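Local coordinates for hypothetical protein PA3499 (Pseudomonas aeruginosa, PDB 2IG8) that is of unknown function but belongs to the YjgF-like clan of small proteins that assemble as trimers of alpha/beta subunits, at residues L30-P39 against V59-L68. Sequence-based numbering, arbitrary orientation.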
ATOM      1  N   LEU B  30       5.551  13.802   1.698  1.00 22.53           N
ATOM      2  CA  LEU B  30       5.077  13.652   3.092  1.00 22.10           C
ATOM      3  C   LEU B  30       4.604  12.229   3.321  1.00 21.52           C
ATOM      4  O   LEU B  30       3.532  11.834   2.876  1.00 22.78           O
ATOM      5  CB  LEU B  30       3.970  14.626   3.440  1.00 22.55           C
ATOM      6  CG  LEU B  30       3.662  14.705   4.947  1.00 22.85           C
ATOM      7  CD1 LEU B  30       4.887  15.147   5.736  1.00 22.32           C
ATOM      8  CD2 LEU B  30       2.467  15.647   5.182  1.00 21.31           C
ATOM      9  N   VAL B  31       5.444  11.456   3.973  1.00 20.62           N
ATOM     10  CA  VAL B  31       5.161  10.069   4.277  1.00 20.56           C
ATOM     11  C   VAL B  31       4.404  10.056   5.589  1.00 19.89           C
ATOM     12  O   VAL B  31       4.862  10.634   6.576  1.00 20.91           O
ATOM     13  CB  VAL B  31       6.457   9.253   4.409  1.00 20.42           C
ATOM     14  CG1 VAL B  31       6.145   7.791   4.748  1.00 21.83           C
ATOM     15  CG2 VAL B  31       7.335   9.378   3.129  1.00 20.73           C
ATOM     16  N   MET B  32       3.257   9.396   5.600  1.00 19.33           N
ATOM     17  CA  MET B  32       2.376   9.415   6.739  1.00 18.99           C
ATOM     18  C   MET B  32       2.001   8.014   7.153  1.00 19.56           C
ATOM     19  O   MET B  32       1.796   7.141   6.307  1.00 20.67           O
ATOM     20  CB  MET B  32       1.077  10.184   6.385  1.00 18.50           C
ATOM     21  CG  MET B  32       1.265  11.692   6.161  1.00 18.64           C
ATOM     22  SD  MET B  32      -0.233  12.600   5.592  1.00 13.77           S
ATOM     23  CE  MET B  32       0.075  12.515   3.817  1.00 16.17           C
ATOM     24  N   SER B  33       1.854   7.819   8.456  1.00 19.62           N
ATOM     25  CA  SER B  33       1.260   6.613   8.982  1.00 19.34           C
ATOM     26  C   SER B  33      -0.219   6.574   8.690  1.00 19.99           C
ATOM     27  O   SER B  33      -0.855   7.600   8.440  1.00 18.49           O
ATOM     28  CB  SER B  33       1.476   6.521  10.510  1.00 20.20           C
ATOM     29  OG  SER B  33       2.835   6.188  10.809  1.00 19.17           O
ATOM     30  N   GLY B  34      -0.780   5.377   8.769  1.00 20.93           N
ATOM     31  CA  GLY B  34      -2.208   5.202   8.639  1.00 21.23           C
ATOM     32  C   GLY B  34      -2.913   5.958   9.743  1.00 21.05           C
ATOM     33  O   GLY B  34      -2.496   5.915  10.912  1.00 22.11           O
ATOM     34  N   MET B  35      -3.955   6.677   9.363  1.00 21.18           N
ATOM     35  CA  MET B  35      -4.719   7.493  10.294  1.00 20.91           C
ATOM     36  C   MET B  35      -6.109   6.910  10.564  1.00 20.78           C
ATOM     37  O   MET B  35      -6.756   6.349   9.676  1.00 20.04           O
ATOM     38  CB  MET B  35      -4.813   8.932   9.773  1.00 20.77           C
ATOM     39  CG  MET B  35      -3.485   9.742   9.876  1.00 21.48           C
ATOM     40  SD  MET B  35      -2.943  10.170  11.551  1.00 15.76           S
ATOM     41  CE  MET B  35      -1.408   9.193  11.634  1.00 20.56           C
ATOM     42  N   THR B  36      -6.547   7.033  11.819  1.00 20.52           N
ATOM     43  CA  THR B  36      -7.833   6.534  12.259  1.00 20.11           C
ATOM     44  C   THR B  36      -8.536   7.624  13.084  1.00 20.29           C
ATOM     45  O   THR B  36      -7.919   8.644  13.459  1.00 19.25           O
ATOM     46  CB  THR B  36      -7.712   5.289  13.148  1.00 20.99           C
ATOM     47  OG1 THR B  36      -7.306   5.690  14.460  1.00 19.71           O
ATOM     48  CG2 THR B  36      -6.727   4.256  12.581  1.00 20.13           C
ATOM     49  N   ALA B  37      -9.813   7.384  13.391  1.00 18.86           N
ATOM     50  CA  ALA B  37     -10.602   8.336  14.145  1.00 18.84           C
ATOM     51  C   ALA B  37     -10.510   8.128  15.680  1.00 18.01           C
ATOM     52  O   ALA B  37     -11.227   8.752  16.429  1.00 18.25           O
ATOM     53  CB  ALA B  37     -12.077   8.332  13.651  1.00 17.60           C
ATOM     54  N   HIS B  38      -9.601   7.276  16.135  1.00 18.42           N
ATOM     55  CA  HIS B  38      -9.317   7.106  17.566  1.00 18.93           C
ATOM     56  C   HIS B  38      -8.384   8.254  18.012  1.00 19.15           C
ATOM     57  O   HIS B  38      -7.441   8.578  17.307  1.00 19.65           O
ATOM     58  CB  HIS B  38      -8.628   5.758  17.798  1.00 19.14           C
ATOM     59  CG  HIS B  38      -8.355   5.447  19.240  1.00 18.97           C
ATOM     60  ND1 HIS B  38      -7.120   5.634  19.815  1.00 24.39           N
ATOM     61  CD2 HIS B  38      -9.156   4.974  20.221  1.00 20.64           C
ATOM     62  CE1 HIS B  38      -7.171   5.289  21.092  1.00 21.43           C
ATOM     63  NE2 HIS B  38      -8.399   4.897  21.369  1.00 21.56           N
ATOM     64  N   PRO B  39      -8.577   8.802  19.214  1.00 18.85           N
ATOM     65  CA  PRO B  39      -9.527   8.454  20.292  1.00 18.05           C
ATOM     66  C   PRO B  39     -10.918   9.064  20.268  1.00 17.34           C
ATOM     67  O   PRO B  39     -11.715   8.728  21.143  1.00 17.62           O
ATOM     68  CB  PRO B  39      -8.775   8.893  21.550  1.00 17.70           C
ATOM     69  CG  PRO B  39      -7.996  10.101  21.106  1.00 17.41           C
ATOM     70  CD  PRO B  39      -7.589   9.809  19.669  1.00 18.37           C
ATOM     71  N   VAL B  59     -13.095  12.596  10.194  1.00 18.32           N
ATOM     72  CA  VAL B  59     -12.105  12.776  11.244  1.00 18.76           C
ATOM     73  C   VAL B  59     -10.725  12.350  10.754  1.00 18.45           C
ATOM     74  O   VAL B  59      -9.749  13.070  10.979  1.00 18.09           O
ATOM     75  CB  VAL B  59     -12.479  12.004  12.549  1.00 19.04           C
ATOM     76  CG1 VAL B  59     -11.280  11.929  13.521  1.00 20.21           C
ATOM     77  CG2 VAL B  59     -13.743  12.632  13.198  1.00 19.36           C
ATOM     78  N   VAL B  60     -10.657  11.201  10.074  1.00 18.73           N
ATOM     79  CA  VAL B  60      -9.414  10.681   9.526  1.00 18.94           C
ATOM     80  C   VAL B  60      -8.817  11.657   8.524  1.00 19.25           C
ATOM     81  O   VAL B  60      -7.649  12.021   8.653  1.00 19.38           O
ATOM     82  CB  VAL B  60      -9.600   9.281   8.861  1.00 19.29           C
ATOM     83  CG1 VAL B  60      -8.349   8.874   8.021  1.00 18.58           C
ATOM     84  CG2 VAL B  60      -9.857   8.226   9.944  1.00 18.20           C
ATOM     85  N   LEU B  61      -9.625  12.104   7.551  1.00 19.71           N
ATOM     86  CA  LEU B  61      -9.157  13.090   6.576  1.00 19.90           C
ATOM     87  C   LEU B  61      -8.715  14.413   7.242  1.00 20.09           C
ATOM     88  O   LEU B  61      -7.714  14.991   6.843  1.00 19.05           O
ATOM     89  CB  LEU B  61     -10.208  13.315   5.454  1.00 20.40           C
ATOM     90  CG  LEU B  61     -10.452  12.092   4.541  1.00 20.98           C
ATOM     91  CD1 LEU B  61     -11.731  12.261   3.681  1.00 23.25           C
ATOM     92  CD2 LEU B  61      -9.194  11.790   3.656  1.00 22.29           C
ATOM     93  N   GLY B  62      -9.417  14.858   8.294  1.00 20.65           N
ATOM     94  CA  GLY B  62      -8.954  15.997   9.121  1.00 20.72           C
ATOM     95  C   GLY B  62      -7.583  15.793   9.745  1.00 20.95           C
ATOM     96  O   GLY B  62      -6.790  16.733   9.833  1.00 20.51           O
ATOM     97  N   LYS B  63      -7.291  14.573  10.194  1.00 20.66           N
ATOM     98  CA  LYS B  63      -5.963  14.255  10.718  1.00 21.20           C
ATOM     99  C   LYS B  63      -4.876  14.357   9.625  1.00 21.55           C
ATOM    100  O   LYS B  63      -3.836  14.986   9.830  1.00 21.66           O
ATOM    101  CB  LYS B  63      -5.954  12.882  11.382  1.00 21.19           C
ATOM    102  CG  LYS B  63      -6.741  12.878  12.690  1.00 21.68           C
ATOM    103  CD  LYS B  63      -6.603  11.565  13.461  1.00 22.20           C
ATOM    104  CE  LYS B  63      -7.411  11.650  14.753  1.00 25.32           C
ATOM    105  NZ  LYS B  63      -7.319  10.432  15.482  1.00 29.25           N
ATOM    106  N   VAL B  64      -5.154  13.758   8.472  1.00 21.17           N
ATOM    107  CA  VAL B  64      -4.273  13.892   7.308  1.00 20.61           C
ATOM    108  C   VAL B  64      -4.002  15.371   7.001  1.00 20.84           C
ATOM    109  O   VAL B  64      -2.856  15.771   6.805  1.00 21.80           O
ATOM    110  CB  VAL B  64      -4.868  13.165   6.090  1.00 19.95           C
ATOM    111  CG1 VAL B  64      -4.045  13.474   4.815  1.00 18.46           C
ATOM    112  CG2 VAL B  64      -4.937  11.648   6.385  1.00 18.49           C
ATOM    113  N   LYS B  65      -5.049  16.189   6.989  1.00 21.21           N
ATOM    114  CA  LYS B  65      -4.887  17.624   6.761  1.00 21.23           C
ATOM    115  C   LYS B  65      -4.026  18.325   7.811  1.00 20.85           C
ATOM    116  O   LYS B  65      -3.248  19.231   7.477  1.00 18.98           O
ATOM    117  CB  LYS B  65      -6.258  18.267   6.676  1.00 21.27           C
ATOM    118  CG  LYS B  65      -6.234  19.763   6.543  1.00 22.31           C
ATOM    119  CD  LYS B  65      -7.571  20.231   6.032  1.00 25.06           C
ATOM    120  CE  LYS B  65      -8.067  21.449   6.723  1.00 29.82           C
ATOM    121  NZ  LYS B  65      -7.265  22.626   6.462  1.00 32.38           N
ATOM    122  N   ALA B  66      -4.182  17.920   9.073  1.00 20.28           N
ATOM    123  CA  ALA B  66      -3.359  18.427  10.156  1.00 21.11           C
ATOM    124  C   ALA B  66      -1.889  18.108   9.919  1.00 20.71           C
ATOM    125  O   ALA B  66      -1.033  18.982  10.082  1.00 20.72           O
ATOM    126  CB  ALA B  66      -3.841  17.870  11.537  1.00 20.84           C
ATOM    127  N   LEU B  67      -1.597  16.886   9.485  1.00 20.66           N
ATOM    128  CA  LEU B  67      -0.219  16.506   9.171  1.00 20.97           C
ATOM    129  C   LEU B  67       0.318  17.329   7.995  1.00 21.10           C
ATOM    130  O   LEU B  67       1.433  17.865   8.064  1.00 21.01           O
ATOM    131  CB  LEU B  67      -0.095  15.007   8.890  1.00 20.56           C
ATOM    132  CG  LEU B  67      -0.404  14.064  10.056  1.00 20.80           C
ATOM    133  CD1 LEU B  67      -0.526  12.605   9.571  1.00 21.50           C
ATOM    134  CD2 LEU B  67       0.598  14.220  11.175  1.00 21.55           C
ATOM    135  N   LEU B  68      -0.485  17.442   6.935  1.00 21.53           N
ATOM    136  CA  LEU B  68      -0.109  18.239   5.759  1.00 21.86           C
ATOM    137  C   LEU B  68       0.219  19.675   6.140  1.00 21.94           C
ATOM    138  O   LEU B  68       1.239  20.222   5.712  1.00 21.39           O
ATOM    139  CB  LEU B  68      -1.224  18.236   4.719  1.00 21.61           C
ATOM    140  CG  LEU B  68      -1.378  16.962   3.888  1.00 22.16           C
ATOM    141  CD1 LEU B  68      -2.759  16.889   3.213  1.00 24.45           C
ATOM    142  CD2 LEU B  68      -0.220  16.833   2.862  1.00 23.60           C
TER
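Met32 and Met35 carry the apolar part of this contact, laying their sulfur-bearing chains on the helix, both meeting Leu67 CD1. Met35 bends at chi2 (-69°), which turns the chain so that SD comes 4.0 Å from Leu67 CD1 and also meets Lys63 CB; the ends of Met35 and Leu67 reach toward each other. Met32 instead slides past Leu67 in the opposite direction, CG to CD1 4.0 Å, and crosses Val64 at about a right angle, SD to CG1 4.0 Å. Farther along, Leu30 CD2 touches Leu68 CD2 at 3.7 Å. At the other end the backbone itself is packed: Val60 CG1 lies 3.4 Å from Met35 O, its CG2 presses on the Thr36-Ala37 peptide, and Ala37 CB meets Val59 CG1.

The polar part rests on Lys63. Its chain, extended beyond CG, carries NZ to Thr36 O in a 2.8 Å hydrogen bond, the donor tilted 22° from the carbonyl plane; His38 O is also 2.6 Å from NZ. Thr36 OG1 accepts from His38 N, an ST turn that shapes the loop beside the ammonium group.

Val60 and Leu68 also touch strand 126-133, and Leu67 touches strand 23-26. Residues 59-68 run at 141° to residues 30-32, roughly antiparallel. Helix 53-70 thus packs on strand 29-36 and its neighbours, the helix-on-sheet layering of the YjgF-like fold.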